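Local coordinates for protein-glutamine gamma-glutamyltransferase (Pseudomonas aeruginosa PAO1, PDB 6G49) that shows transglutaminase activity in vitro, linking protein glutamine and lysine side chains, and plays a critical role in the viability of the bacterium, at residues Leu124-Thr129 with Ser138-Gln143; Arg74-Glu79 with Val263-Gln268; Thr129-Thr134 with Leu152-Ser157; Gln101-Glu106 with Gln161-Ser166. One frame throughout, in Å; residues are numbered along the deposited sequence.

In the fold
The chain is the larger part of the periplasmic domain. Contact 2 is the most central and the nearest to the active site assigned by similarity. Gly266 lies about 6 Å from the side chain of His287, and the side chains of Ala265 and Cys243 are about 8 Å apart. Contacts 1, 3 and 4 lie away from it. Contact 1 has its centre about 11 Å from that of contact 2. A probable hydrogen bond of 2.6 Å joins them, between Asp139 OD2 and Thr77 OG1. Contact 1 meets contact 4 through a salt bridge, Asp125 OD2 to Arg164 NE, 3.0 Å. It shares Thr129 with contact 3. Ser157 OG and Glu106 OE2, 2.7 Å apart, probably hydrogen-bond contacts 3 and 4.

Contact 1 of 4, residues Leu124-Thr129 with Ser138-Gln143; sequences LDVAQT and SDFHLQ
Leu142 and Ala127 meet where two antiparallel beta sheets pack against each other. Ala127 lies on strand 127-129, at the edge of a six-stranded sheet. Leu142 begins strand 142-144, which belongs to the larger central sheet. The contact is buried and largely apolar. Leu142 extends one methyl, CD1, between two partners of the opposite strand. It lies 3.8 Å from Ala127 CB and 3.7 Å from Thr129 CG2. The Thr129 methyl and Leu142 reach toward each other tip to tip. The backbone carbonyl of Ala127 sits near the other methyl of Leu142, CD2. Leu136 of strand 134-136 also packs on Leu142.

Phe140 carries the other half of the contact. Its CG is anti to the carbonyl carbon, chi1 -60°, which puts the ring beside Val126 CG2 and Asp125. A cis peptide bond joins these two residues. Val126 meets the ring obliquely, with its CG2 4.0 Å from Phe140 CD1. Asp125 OD1 lies 3.5 Å from Phe140 CB, and the carboxylate plane stands 74° from the ring plane. Asp125, modelled in two conformers, also forms a salt bridge through OD2 with Arg164. The same arginine makes a cation-pi contact with the Phe140 ring.

The polar bridging between the segments runs through one water. Ala127 N donates to it at 3.0 Å. The same water lies 3.0 Å from Asp125 OD1 and 2.9 Å from Phe140 O.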
loop_
_atom_site.group_PDB
_atom_site.type_symbol
_atom_site.label_atom_id
_atom_site.label_comp_id
_atom_site.label_asym_id
_atom_site.label_seq_id
_atom_site.Cartn_x
_atom_site.Cartn_y
_atom_site.Cartn_z
ATOM N N LEU A 124 1.392 8.695 -7.303
ATOM C CA LEU A 124 0.368 7.741 -7.750
ATOM C C LEU A 124 1.008 6.742 -8.717
ATOM O O LEU A 124 1.827 7.062 -9.577
ATOM C CB LEU A 124 -0.759 8.471 -8.486
ATOM C CG LEU A 124 -1.417 9.644 -7.777
ATOM C CD1 LEU A 124 -2.392 10.299 -8.735
ATOM C CD2 LEU A 124 -2.153 9.229 -6.488
ATOM N N ASP A 125 0.632 5.469 -8.548
ATOM C CA ASP A 125 1.102 4.406 -9.445
ATOM C C ASP A 125 0.490 4.643 -10.838
ATOM O O ASP A 125 -0.573 5.221 -10.950
ATOM C CB ASP A 125 0.683 3.042 -8.855
ATOM C CG ASP A 125 1.491 1.836 -9.285
ATOM O OD1 ASP A 125 2.696 1.968 -9.460
ATOM O OD2 ASP A 125 0.878 0.739 -9.387
ATOM N N VAL A 126 1.198 4.255 -11.940
ATOM C CA VAL A 126 2.602 3.996 -12.057
ATOM C C VAL A 126 3.248 5.338 -12.437
ATOM O O VAL A 126 2.800 5.993 -13.409
ATOM C CB VAL A 126 2.895 2.947 -13.138
ATOM C CG1 VAL A 126 4.370 2.877 -13.453
ATOM C CG2 VAL A 126 2.389 1.580 -12.705
ATOM N N ALA A 127 4.299 5.701 -11.723
ATOM C CA ALA A 127 4.859 7.037 -11.819
ATOM C C ALA A 127 6.140 7.069 -12.645
ATOM O O ALA A 127 6.977 6.168 -12.643
ATOM C CB ALA A 127 5.167 7.607 -10.460
ATOM N N GLN A 128 6.314 8.241 -13.296
ATOM C CA GLN A 128 7.566 8.710 -13.893
ATOM C C GLN A 128 7.847 10.138 -13.388
ATOM O O GLN A 128 6.878 10.876 -13.149
ATOM C CB GLN A 128 7.457 8.741 -15.425
ATOM C CG GLN A 128 7.028 7.420 -16.015
ATOM C CD GLN A 128 8.148 6.428 -16.103
ATOM O OE1 GLN A 128 8.700 6.265 -17.192
ATOM N NE2 GLN A 128 8.458 5.733 -14.989
ATOM N N THR A 129 9.115 10.508 -13.170
ATOM C CA THR A 129 9.420 11.841 -12.659
ATOM C C THR A 129 10.501 12.443 -13.549
ATOM O O THR A 129 11.116 11.753 -14.365
ATOM C CB THR A 129 9.912 11.878 -11.200
ATOM O OG1 THR A 129 11.291 11.518 -11.147
ATOM C CG2 THR A 129 9.084 10.965 -10.309
ATOM N N SER A 138 11.514 -2.378 -9.590
ATOM C CA SER A 138 10.799 -3.540 -10.044
ATOM C C SER A 138 9.443 -3.704 -9.338
ATOM O O SER A 138 8.559 -4.311 -9.927
ATOM C CB SER A 138 11.636 -4.834 -9.855
ATOM O OG SER A 138 12.380 -4.867 -8.646
ATOM N N ASP A 139 9.287 -3.122 -8.129
ATOM C CA ASP A 139 8.035 -3.189 -7.382
ATOM C C ASP A 139 7.205 -1.898 -7.570
ATOM O O ASP A 139 6.314 -1.602 -6.727
ATOM C CB ASP A 139 8.314 -3.466 -5.910
ATOM C CG ASP A 139 8.989 -2.311 -5.190
ATOM O OD1 ASP A 139 9.603 -1.452 -5.925
ATOM O OD2 ASP A 139 8.969 -2.276 -3.939
ATOM N N PHE A 140 7.555 -1.101 -8.600
ATOM C CA PHE A 140 6.794 0.083 -9.029
ATOM C C PHE A 140 6.835 1.171 -7.960
ATOM O O PHE A 140 5.926 1.960 -7.898
ATOM C CB PHE A 140 5.358 -0.292 -9.368
ATOM C CG PHE A 140 5.267 -1.313 -10.475
ATOM C CD1 PHE A 140 5.409 -0.917 -11.788
ATOM C CD2 PHE A 140 5.182 -2.671 -10.206
ATOM C CE1 PHE A 140 5.455 -1.847 -12.822
ATOM C CE2 PHE A 140 5.226 -3.590 -11.237
ATOM C CZ PHE A 140 5.349 -3.177 -12.536
ATOM N N HIS A 141 7.892 1.257 -7.176
ATOM C CA HIS A 141 8.104 2.419 -6.317
ATOM C C HIS A 141 9.332 3.176 -6.828
ATOM O O HIS A 141 10.193 2.611 -7.474
ATOM C CB HIS A 141 8.258 1.996 -4.844
ATOM C CG HIS A 141 9.653 1.808 -4.380
ATOM N ND1 HIS A 141 10.346 0.656 -4.637
ATOM C CD2 HIS A 141 10.483 2.577 -3.643
ATOM C CE1 HIS A 141 11.561 0.751 -4.108
ATOM N NE2 HIS A 141 11.687 1.929 -3.500
ATOM N N LEU A 142 9.368 4.461 -6.485
ATOM C CA LEU A 142 10.424 5.373 -6.902
ATOM C C LEU A 142 11.523 5.427 -5.829
ATOM O O LEU A 142 11.282 5.829 -4.713
ATOM C CB LEU A 142 9.772 6.764 -7.067
ATOM C CG LEU A 142 8.733 6.915 -8.162
ATOM C CD1 LEU A 142 8.041 8.251 -7.998
ATOM C CD2 LEU A 142 9.374 6.806 -9.527
ATOM N N GLN A 143 12.735 4.995 -6.195
ATOM C CA GLN A 143 13.864 4.949 -5.303
ATOM C C GLN A 143 14.848 6.031 -5.771
ATOM O O GLN A 143 15.330 5.976 -6.920
ATOM C CB GLN A 143 14.536 3.567 -5.310
ATOM C CG GLN A 143 15.677 3.430 -4.273
ATOM C CD GLN A 143 15.257 2.897 -2.896
ATOM O OE1 GLN A 143 14.077 2.630 -2.573
ATOM N NE2 GLN A 143 16.242 2.732 -2.010
HETATM O O HOH W 1 4.697 4.197 -9.210
#

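Contact 2 of 4, residues Arg74-Glu79 with Val263-Gln268; sequences RALTME and VVAGYQ
A classic beta bulge interrupts the pairing of these two antiparallel strands: Ala75 and Leu76 both face Ala265. The carbonyl oxygen of Ala265 is therefore gripped twice. Ala75 N donates to Ala265 O at 2.9 Å, in the carbonyl plane. Leu76 N donates to the same oxygen at 3.1 Å, tilted 23° from that plane. Past the bulge the register is regular. Ala265 N bonds to Leu76 O, and Met78 and Val263 form a further hydrogen-bonded pair. Thr77 and Val264 form the non-hydrogen-bonded pair between them.

The strands belong to the central antiparallel sheet. They join the TgpA N-terminal region of the chain to its transglutaminase-like region. On the far side of strand 261-265 the sheet continues into strand 286-294, which carries His287, a catalytic residue by similarity. Gly266 bonds to His287 through the backbone, and the chain turns a corner at this glycine.

Leu76, Met78, Val263 and Ala265 share one face. There Ala265 CB is touched by Leu76 CD2 at 3.8 Å. Met78, modelled in two conformers, has a side chain extended beyond CG (chi2 -177°). This carries Met78 CE to 4.0 Å from the same Ala265 CB.

The Arg74 side chain, also modelled in two conformers, crosses Val264 at about a right angle. Glu291 takes its guanidinium in a salt bridge. Val264 CG1 sits 3.8 Å from Arg74 CG and lies over one face of that guanidinium, offset toward its rim.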
loop_
_atom_site.group_PDB
_atom_site.type_symbol
_atom_site.label_atom_id
_atom_site.label_comp_id
_atom_site.label_asym_id
_atom_site.label_seq_id
_atom_site.Cartn_x
_atom_site.Cartn_y
_atom_site.Cartn_z
ATOM N N ARG A 74 1.704 5.984 -3.506
ATOM C CA ARG A 74 2.659 4.895 -3.230
ATOM C C ARG A 74 3.984 5.496 -2.791
ATOM O O ARG A 74 4.505 6.439 -3.404
ATOM C CB ARG A 74 2.935 3.950 -4.403
ATOM C CG ARG A 74 3.909 2.808 -4.091
ATOM C CD ARG A 74 4.161 1.849 -5.265
ATOM N NE ARG A 74 2.946 1.293 -5.831
ATOM C CZ ARG A 74 2.743 0.001 -6.061
ATOM N NH1 ARG A 74 3.772 -0.840 -5.945
ATOM N NH2 ARG A 74 1.529 -0.431 -6.367
ATOM N N ALA A 75 4.553 4.926 -1.708
ATOM C CA ALA A 75 5.926 5.184 -1.284
ATOM C C ALA A 75 6.819 3.995 -1.550
ATOM O O ALA A 75 7.874 4.122 -2.199
ATOM C CB ALA A 75 5.984 5.574 0.157
ATOM N N LEU A 76 6.426 2.824 -1.018
ATOM C CA LEU A 76 7.272 1.629 -1.185
ATOM C C LEU A 76 6.370 0.408 -1.065
ATOM O O LEU A 76 5.229 0.503 -0.673
ATOM C CB LEU A 76 8.390 1.577 -0.149
ATOM C CG LEU A 76 8.002 1.275 1.289
ATOM C CD1 LEU A 76 9.212 0.676 2.015
ATOM C CD2 LEU A 76 7.494 2.521 2.014
ATOM N N THR A 77 6.926 -0.770 -1.384
ATOM C CA THR A 77 6.291 -2.049 -1.080
ATOM C C THR A 77 7.125 -2.780 -0.057
ATOM O O THR A 77 8.351 -2.591 0.044
ATOM C CB THR A 77 6.041 -2.995 -2.270
ATOM O OG1 THR A 77 7.248 -3.703 -2.608
ATOM C CG2 THR A 77 5.450 -2.285 -3.464
ATOM N N MET A 78 6.418 -3.621 0.707
ATOM C CA MET A 78 7.022 -4.487 1.708
ATOM C C MET A 78 6.661 -5.929 1.342
ATOM O O MET A 78 5.502 -6.312 1.397
ATOM C CB MET A 78 6.498 -4.089 3.085
ATOM C CG MET A 78 6.931 -2.655 3.446
ATOM S SD MET A 78 6.387 -2.218 5.117
ATOM C CE MET A 78 6.798 -0.481 5.075
ATOM N N GLU A 79 7.690 -6.685 0.951
ATOM C CA GLU A 79 7.536 -8.025 0.420
ATOM C C GLU A 79 7.964 -9.113 1.384
ATOM O O GLU A 79 7.791 -10.302 1.027
ATOM C CB GLU A 79 8.323 -8.131 -0.890
ATOM C CG GLU A 79 7.693 -7.356 -2.032
ATOM C CD GLU A 79 8.594 -7.170 -3.242
ATOM O OE1 GLU A 79 9.670 -6.633 -3.045
ATOM O OE2 GLU A 79 8.159 -7.568 -4.344
ATOM N N VAL A 263 2.399 -5.945 0.558
ATOM C CA VAL A 263 1.859 -4.721 1.178
ATOM C C VAL A 263 2.448 -3.510 0.477
ATOM O O VAL A 263 3.671 -3.416 0.241
ATOM C CB VAL A 263 2.156 -4.737 2.690
ATOM C CG1 VAL A 263 1.841 -3.391 3.333
ATOM C CG2 VAL A 263 1.425 -5.880 3.382
ATOM N N VAL A 264 1.571 -2.557 0.180
ATOM C CA VAL A 264 1.965 -1.260 -0.382
ATOM C C VAL A 264 1.821 -0.241 0.757
ATOM O O VAL A 264 0.767 -0.182 1.377
ATOM C CB VAL A 264 1.108 -0.878 -1.595
ATOM C CG1 VAL A 264 1.656 0.380 -2.266
ATOM C CG2 VAL A 264 1.083 -1.999 -2.633
ATOM N N ALA A 265 2.846 0.558 0.979
ATOM C CA ALA A 265 2.821 1.579 2.000
ATOM C C ALA A 265 2.972 2.956 1.339
ATOM O O ALA A 265 3.696 3.129 0.365
ATOM C CB ALA A 265 3.948 1.393 2.963
ATOM N N GLY A 266 2.297 3.925 1.919
ATOM C CA GLY A 266 2.348 5.309 1.423
ATOM C C GLY A 266 1.364 6.156 2.178
ATOM O O GLY A 266 1.300 6.089 3.388
ATOM N N TYR A 267 0.592 6.951 1.439
ATOM C CA TYR A 267 -0.385 7.837 2.025
ATOM C C TYR A 267 -1.664 7.709 1.198
ATOM O O TYR A 267 -1.578 7.360 0.014
ATOM C CB TYR A 267 0.103 9.293 1.989
ATOM C CG TYR A 267 1.347 9.530 2.790
ATOM C CD1 TYR A 267 2.606 9.242 2.280
ATOM C CD2 TYR A 267 1.236 9.913 4.119
ATOM C CE1 TYR A 267 3.753 9.389 3.058
ATOM C CE2 TYR A 267 2.372 10.049 4.908
ATOM C CZ TYR A 267 3.615 9.764 4.377
ATOM O OH TYR A 267 4.714 9.916 5.167
ATOM N N GLN A 268 -2.808 8.022 1.808
ATOM C CA GLN A 268 -4.054 8.021 1.052
ATOM C C GLN A 268 -4.780 9.331 1.379
ATOM O O GLN A 268 -5.059 9.554 2.540
ATOM C CB GLN A 268 -4.907 6.790 1.339
ATOM C CG GLN A 268 -5.952 6.515 0.287
ATOM C CD GLN A 268 -7.095 7.493 0.197
ATOM O OE1 GLN A 268 -7.510 8.034 1.194
ATOM N NE2 GLN A 268 -7.639 7.638 -1.010
#

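Contact 3 of 4, residues Thr129-Thr134 with Leu152-Ser157; sequences TDQTDT and LFYRVS
Gln131 crosses Tyr154 at about a right angle in the closely packed part of the contact. Gln131 CG is 3.5 Å from Tyr154 CB. The side chains of Gln131 and Leu152 slide past each other in opposite directions. Thr129 adds its methyl from the other end. Its CG2 meets the tyrosine ring obliquely, 4.3 Å from Tyr154 CD2. Val156 CG2 lies equally far from that methyl. Tyr154 OH is hydrogen-bonded to Phe122 O, which ties down the far end of the ring. Leu121 of strand 120-124 packs on Gln131, Leu152 and Tyr154.

Here strand 127-129, at the edge of a six-stranded antiparallel sheet, leaves strand 152-158. The last bridge is the non-hydrogen-bonded pair Thr129 and Val156. The exit is an ST turn: Gln131 N donates to Thr129 OG1 at 3.0 Å. A type I beta turn from Gln131 to Thr134 follows.

The solvent side is made by Asp130 and Arg155, both exposed but tied by hydrogen bonds. A chi1 of 68° turns the Asp130 carboxylate toward Arg155 N. That N-H donates to Asp130 OD1 at 3.0 Å, nearly straight at 170°, from 53° above the carboxylate plane. Asp130 N in turn donates to Arg155 O at 3.2 Å. The arginine runs its aliphatic chain past the carboxylate, with Asp130 OD2 3.4 Å from Arg155 CG. The charges do not meet, for Asp130 OD2 and Arg155 NE are 4.8 Å apart.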
loop_
_atom_site.group_PDB
_atom_site.type_symbol
_atom_site.label_atom_id
_atom_site.label_comp_id
_atom_site.label_asym_id
_atom_site.label_seq_id
_atom_site.Cartn_x
_atom_site.Cartn_y
_atom_site.Cartn_z
ATOM N N THR A 129 9.115 10.508 -13.170
ATOM C CA THR A 129 9.420 11.841 -12.659
ATOM C C THR A 129 10.501 12.443 -13.549
ATOM O O THR A 129 11.116 11.753 -14.365
ATOM C CB THR A 129 9.912 11.878 -11.200
ATOM O OG1 THR A 129 11.291 11.518 -11.147
ATOM C CG2 THR A 129 9.084 10.965 -10.309
ATOM N N ASP A 130 10.738 13.726 -13.317
ATOM C CA ASP A 130 11.837 14.435 -13.964
ATOM C C ASP A 130 13.143 14.386 -13.159
ATOM O O ASP A 130 14.086 15.158 -13.435
ATOM C CB ASP A 130 11.423 15.895 -14.182
ATOM C CG ASP A 130 11.280 16.718 -12.905
ATOM O OD1 ASP A 130 11.053 16.168 -11.784
ATOM O OD2 ASP A 130 11.385 17.957 -12.995
ATOM N N GLN A 131 13.215 13.571 -12.109
ATOM C CA GLN A 131 14.366 13.488 -11.245
ATOM C C GLN A 131 15.318 12.440 -11.818
ATOM O O GLN A 131 14.970 11.254 -11.857
ATOM C CB GLN A 131 13.955 13.165 -9.813
ATOM C CG GLN A 131 13.039 14.199 -9.188
ATOM C CD GLN A 131 13.637 15.580 -9.151
ATOM O OE1 GLN A 131 13.197 16.482 -9.902
ATOM N NE2 GLN A 131 14.625 15.752 -8.291
ATOM N N THR A 132 16.547 12.862 -12.216
ATOM C CA THR A 132 17.478 11.944 -12.914
ATOM C C THR A 132 18.192 11.033 -11.901
ATOM O O THR A 132 18.770 10.012 -12.292
ATOM C CB THR A 132 18.437 12.725 -13.832
ATOM O OG1 THR A 132 19.263 13.506 -12.987
ATOM C CG2 THR A 132 17.716 13.649 -14.779
ATOM N N ASP A 133 18.027 11.290 -10.605
ATOM C CA ASP A 133 18.658 10.493 -9.568
ATOM C C ASP A 133 17.635 9.515 -8.962
ATOM O O ASP A 133 17.903 8.913 -7.935
ATOM C CB ASP A 133 19.251 11.369 -8.470
ATOM C CG ASP A 133 18.248 12.256 -7.779
ATOM O OD1 ASP A 133 17.062 12.208 -8.172
ATOM O OD2 ASP A 133 18.632 12.936 -6.829
ATOM N N THR A 134 16.476 9.394 -9.603
ATOM C CA THR A 134 15.342 8.567 -9.059
ATOM C C THR A 134 14.904 7.591 -10.133
ATOM O O THR A 134 14.710 7.959 -11.258
ATOM C CB THR A 134 14.190 9.462 -8.591
ATOM O OG1 THR A 134 14.638 10.362 -7.593
ATOM C CG2 THR A 134 13.021 8.679 -8.001
ATOM N N LEU A 152 12.179 19.028 -1.417
ATOM C CA LEU A 152 12.426 18.626 -2.732
ATOM C C LEU A 152 11.191 18.869 -3.606
ATOM O O LEU A 152 10.107 18.344 -3.336
ATOM C CB LEU A 152 12.791 17.137 -2.767
ATOM C CG LEU A 152 13.066 16.566 -4.147
ATOM C CD1 LEU A 152 14.330 17.174 -4.749
ATOM C CD2 LEU A 152 13.194 15.041 -4.078
ATOM N N PHE A 153 11.382 19.637 -4.696
ATOM C CA PHE A 153 10.319 19.799 -5.717
ATOM C C PHE A 153 10.577 18.803 -6.843
ATOM O O PHE A 153 11.706 18.615 -7.328
ATOM C CB PHE A 153 10.390 21.239 -6.256
ATOM C CG PHE A 153 9.365 21.532 -7.307
ATOM C CD1 PHE A 153 9.608 21.187 -8.613
ATOM C CD2 PHE A 153 8.233 22.230 -6.981
ATOM C CE1 PHE A 153 8.680 21.475 -9.583
ATOM C CE2 PHE A 153 7.328 22.573 -7.978
ATOM C CZ PHE A 153 7.536 22.113 -9.243
ATOM N N TYR A 154 9.518 18.152 -7.328
ATOM C CA TYR A 154 9.650 17.281 -8.457
ATOM C C TYR A 154 8.345 17.211 -9.221
ATOM O O TYR A 154 7.273 17.507 -8.692
ATOM C CB TYR A 154 10.141 15.873 -8.075
ATOM C CG TYR A 154 9.304 15.097 -7.094
ATOM C CD1 TYR A 154 9.513 15.232 -5.748
ATOM C CD2 TYR A 154 8.397 14.125 -7.518
ATOM C CE1 TYR A 154 8.739 14.526 -4.834
ATOM C CE2 TYR A 154 7.655 13.379 -6.612
ATOM C CZ TYR A 154 7.855 13.545 -5.256
ATOM O OH TYR A 154 7.142 12.859 -4.300
ATOM N N ARG A 155 8.479 16.883 -10.499
ATOM C CA ARG A 155 7.373 16.804 -11.439
ATOM C C ARG A 155 7.101 15.353 -11.755
ATOM O O ARG A 155 8.015 14.582 -11.921
ATOM C CB ARG A 155 7.701 17.610 -12.694
ATOM C CG ARG A 155 8.217 19.005 -12.383
ATOM C CD ARG A 155 8.331 19.856 -13.634
ATOM N NE ARG A 155 7.128 19.724 -14.434
ATOM C CZ ARG A 155 6.146 20.614 -14.464
ATOM N NH1 ARG A 155 6.226 21.733 -13.755
ATOM N NH2 ARG A 155 5.083 20.388 -15.220
ATOM N N VAL A 156 5.828 15.007 -11.842
ATOM C CA VAL A 156 5.390 13.612 -12.009
ATOM C C VAL A 156 4.369 13.506 -13.149
ATOM O O VAL A 156 3.483 14.353 -13.241
ATOM C CB VAL A 156 4.766 13.070 -10.716
ATOM C CG1 VAL A 156 4.444 11.583 -10.835
ATOM C CG2 VAL A 156 5.662 13.367 -9.496
ATOM N N SER A 157 4.418 12.355 -13.838
ATOM C CA SER A 157 3.368 11.822 -14.653
ATOM C C SER A 157 3.044 10.412 -14.145
ATOM O O SER A 157 3.960 9.613 -14.006
ATOM C CB SER A 157 3.784 11.729 -16.112
ATOM O OG SER A 157 3.868 13.029 -16.688
#

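Contact 4 of 4, residues Gln101-Glu106 with Gln161-Ser166; sequences QKRGPE and QALRES
Arg103, modelled in two conformers, lays its guanidinium over Leu163. Leu163 CB is 3.6 Å from Arg103 CZ and sits over the centre of one face. A chi1 of 87° puts Arg103 CG between the backbone N and the carbonyl carbon. From there the chain, extended from CG to NE, reaches Leu163. Its edge meets the carbonyl of Gln161: Arg103 NE donates to Gln161 O at 2.7 Å, nearly along the C=O axis, and the oxygen lies 6° out of the guanidinium plane. A second, weak bond runs from Arg103 NH2 to the same oxygen. Leu163 has CG anti to its backbone N, chi1 178°, and its CD1 methyl also lies against the guanidinium, 3.7 Å from Arg103 NH2.

Gln161 is likewise extended beyond CG. Its side chain crosses Pro105 at about a right angle, with Gln161 CD 3.7 Å from Pro105 CD. A water accepts from Gln161 N at 2.9 Å and donates to the carbonyls of Arg103 and Pro105.

Gln101 and Leu163 exchange two backbone hydrogen bonds, Gln101 N to Leu163 O and Leu163 N to Gln101 O, each 3.0 Å. This is the hydrogen-bonded pair of an antiparallel beta bridge, here in a short two-stranded sheet at the surface.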
loop_
_atom_site.group_PDB
_atom_site.type_symbol
_atom_site.label_atom_id
_atom_site.label_comp_id
_atom_site.label_asym_id
_atom_site.label_seq_id
_atom_site.Cartn_x
_atom_site.Cartn_y
_atom_site.Cartn_z
ATOM N N GLN A 101 3.226 -1.354 -19.097
ATOM C CA GLN A 101 2.731 -0.750 -20.307
ATOM C C GLN A 101 1.768 0.370 -19.916
ATOM O O GLN A 101 0.785 0.179 -19.238
ATOM C CB GLN A 101 2.010 -1.820 -21.146
ATOM C CG GLN A 101 1.318 -1.304 -22.414
ATOM C CD GLN A 101 0.285 -2.289 -22.924
ATOM O OE1 GLN A 101 -0.916 -2.012 -22.959
ATOM N NE2 GLN A 101 0.741 -3.482 -23.271
ATOM N N LYS A 102 2.047 1.550 -20.417
ATOM C CA LYS A 102 1.154 2.635 -20.337
ATOM C C LYS A 102 -0.165 2.360 -21.038
ATOM O O LYS A 102 -0.186 1.894 -22.146
ATOM C CB LYS A 102 1.766 3.841 -21.040
ATOM C CG LYS A 102 2.988 4.381 -20.345
ATOM C CD LYS A 102 3.606 5.546 -21.050
ATOM C CE LYS A 102 4.861 5.957 -20.321
ATOM N NZ LYS A 102 5.547 7.076 -21.006
ATOM N N ARG A 103 -1.245 2.624 -20.316
ATOM C CA ARG A 103 -2.539 2.739 -20.903
ATOM C C ARG A 103 -3.389 3.625 -19.989
ATOM O O ARG A 103 -3.049 3.908 -18.831
ATOM C CB ARG A 103 -3.123 1.351 -21.186
ATOM C CG ARG A 103 -3.869 0.732 -20.018
ATOM C CD ARG A 103 -4.057 -0.768 -20.135
ATOM N NE ARG A 103 -4.215 -1.311 -18.790
ATOM C CZ ARG A 103 -4.316 -2.599 -18.455
ATOM N NH1 ARG A 103 -4.451 -3.541 -19.382
ATOM N NH2 ARG A 103 -4.298 -2.929 -17.172
ATOM N N GLY A 104 -4.453 4.167 -20.567
ATOM C CA GLY A 104 -5.348 5.019 -19.836
ATOM C C GLY A 104 -4.799 6.436 -19.666
ATOM O O GLY A 104 -3.813 6.854 -20.262
ATOM N N PRO A 105 -5.479 7.246 -18.858
ATOM C CA PRO A 105 -5.138 8.671 -18.778
ATOM C C PRO A 105 -3.791 8.885 -18.063
ATOM O O PRO A 105 -3.430 8.086 -17.204
ATOM C CB PRO A 105 -6.319 9.262 -18.003
ATOM C CG PRO A 105 -6.906 8.119 -17.225
ATOM C CD PRO A 105 -6.582 6.852 -17.985
ATOM N N GLU A 106 -3.055 9.918 -18.479
ATOM C CA GLU A 106 -1.835 10.387 -17.833
ATOM C C GLU A 106 -2.232 11.522 -16.893
ATOM O O GLU A 106 -2.863 12.474 -17.329
ATOM C CB GLU A 106 -0.814 10.859 -18.861
ATOM C CG GLU A 106 0.498 11.374 -18.301
ATOM C CD GLU A 106 1.413 12.009 -19.344
ATOM O OE1 GLU A 106 1.068 11.913 -20.515
ATOM O OE2 GLU A 106 2.467 12.568 -18.998
ATOM N N GLN A 161 -3.927 3.377 -14.659
ATOM C CA GLN A 161 -4.485 2.165 -15.370
ATOM C C GLN A 161 -3.396 1.352 -16.051
ATOM O O GLN A 161 -3.707 0.413 -16.792
ATOM C CB GLN A 161 -5.550 2.618 -16.370
ATOM C CG GLN A 161 -6.736 3.233 -15.672
ATOM C CD GLN A 161 -7.851 3.627 -16.613
ATOM O OE1 GLN A 161 -7.892 3.236 -17.772
ATOM N NE2 GLN A 161 -8.771 4.406 -16.089
ATOM N N ALA A 162 -2.113 1.674 -15.820
ATOM C CA ALA A 162 -1.021 0.965 -16.466
ATOM C C ALA A 162 -1.119 -0.531 -16.160
ATOM O O ALA A 162 -1.577 -0.926 -15.094
ATOM C CB ALA A 162 0.317 1.482 -16.003
ATOM N N LEU A 163 -0.779 -1.364 -17.155
ATOM C CA LEU A 163 -0.675 -2.821 -16.939
ATOM C C LEU A 163 0.688 -3.105 -16.323
ATOM O O LEU A 163 1.711 -2.708 -16.840
ATOM C CB LEU A 163 -0.834 -3.504 -18.300
ATOM C CG LEU A 163 -0.725 -5.018 -18.321
ATOM C CD1 LEU A 163 -1.814 -5.640 -17.485
ATOM C CD2 LEU A 163 -0.837 -5.512 -19.772
ATOM N N ARG A 164 0.668 -3.780 -15.185
ATOM C CA ARG A 164 1.882 -4.067 -14.460
ATOM C C ARG A 164 2.289 -5.522 -14.392
ATOM O O ARG A 164 1.616 -6.334 -13.791
ATOM C CB ARG A 164 1.767 -3.523 -13.043
ATOM C CG ARG A 164 1.252 -2.105 -12.979
ATOM C CD ARG A 164 1.384 -1.548 -11.586
ATOM N NE ARG A 164 0.208 -1.832 -10.784
ATOM C CZ ARG A 164 0.261 -2.213 -9.523
ATOM N NH1 ARG A 164 1.443 -2.352 -8.952
ATOM N NH2 ARG A 164 -0.852 -2.458 -8.847
ATOM N N GLU A 165 3.415 -5.814 -15.019
ATOM C CA GLU A 165 4.011 -7.125 -14.999
ATOM C C GLU A 165 2.999 -8.223 -15.371
ATOM O O GLU A 165 2.764 -9.153 -14.600
ATOM C CB GLU A 165 4.645 -7.372 -13.623
ATOM C CG GLU A 165 6.035 -7.870 -13.694
ATOM C CD GLU A 165 6.712 -8.332 -12.416
ATOM O OE1 GLU A 165 6.285 -7.945 -11.287
ATOM O OE2 GLU A 165 7.679 -9.090 -12.563
ATOM N N SER A 166 2.441 -8.189 -16.583
ATOM C CA SER A 166 1.518 -9.217 -17.027
ATOM C C SER A 166 2.189 -10.603 -17.010
ATOM O O SER A 166 1.497 -11.582 -16.788
ATOM C CB SER A 166 0.924 -8.893 -18.379
ATOM O OG SER A 166 1.965 -8.774 -19.308
HETATM O O HOH W 2 -3.666 5.435 -16.707
HETATM O O HOH W 3 -3.607 -2.691 -14.464
#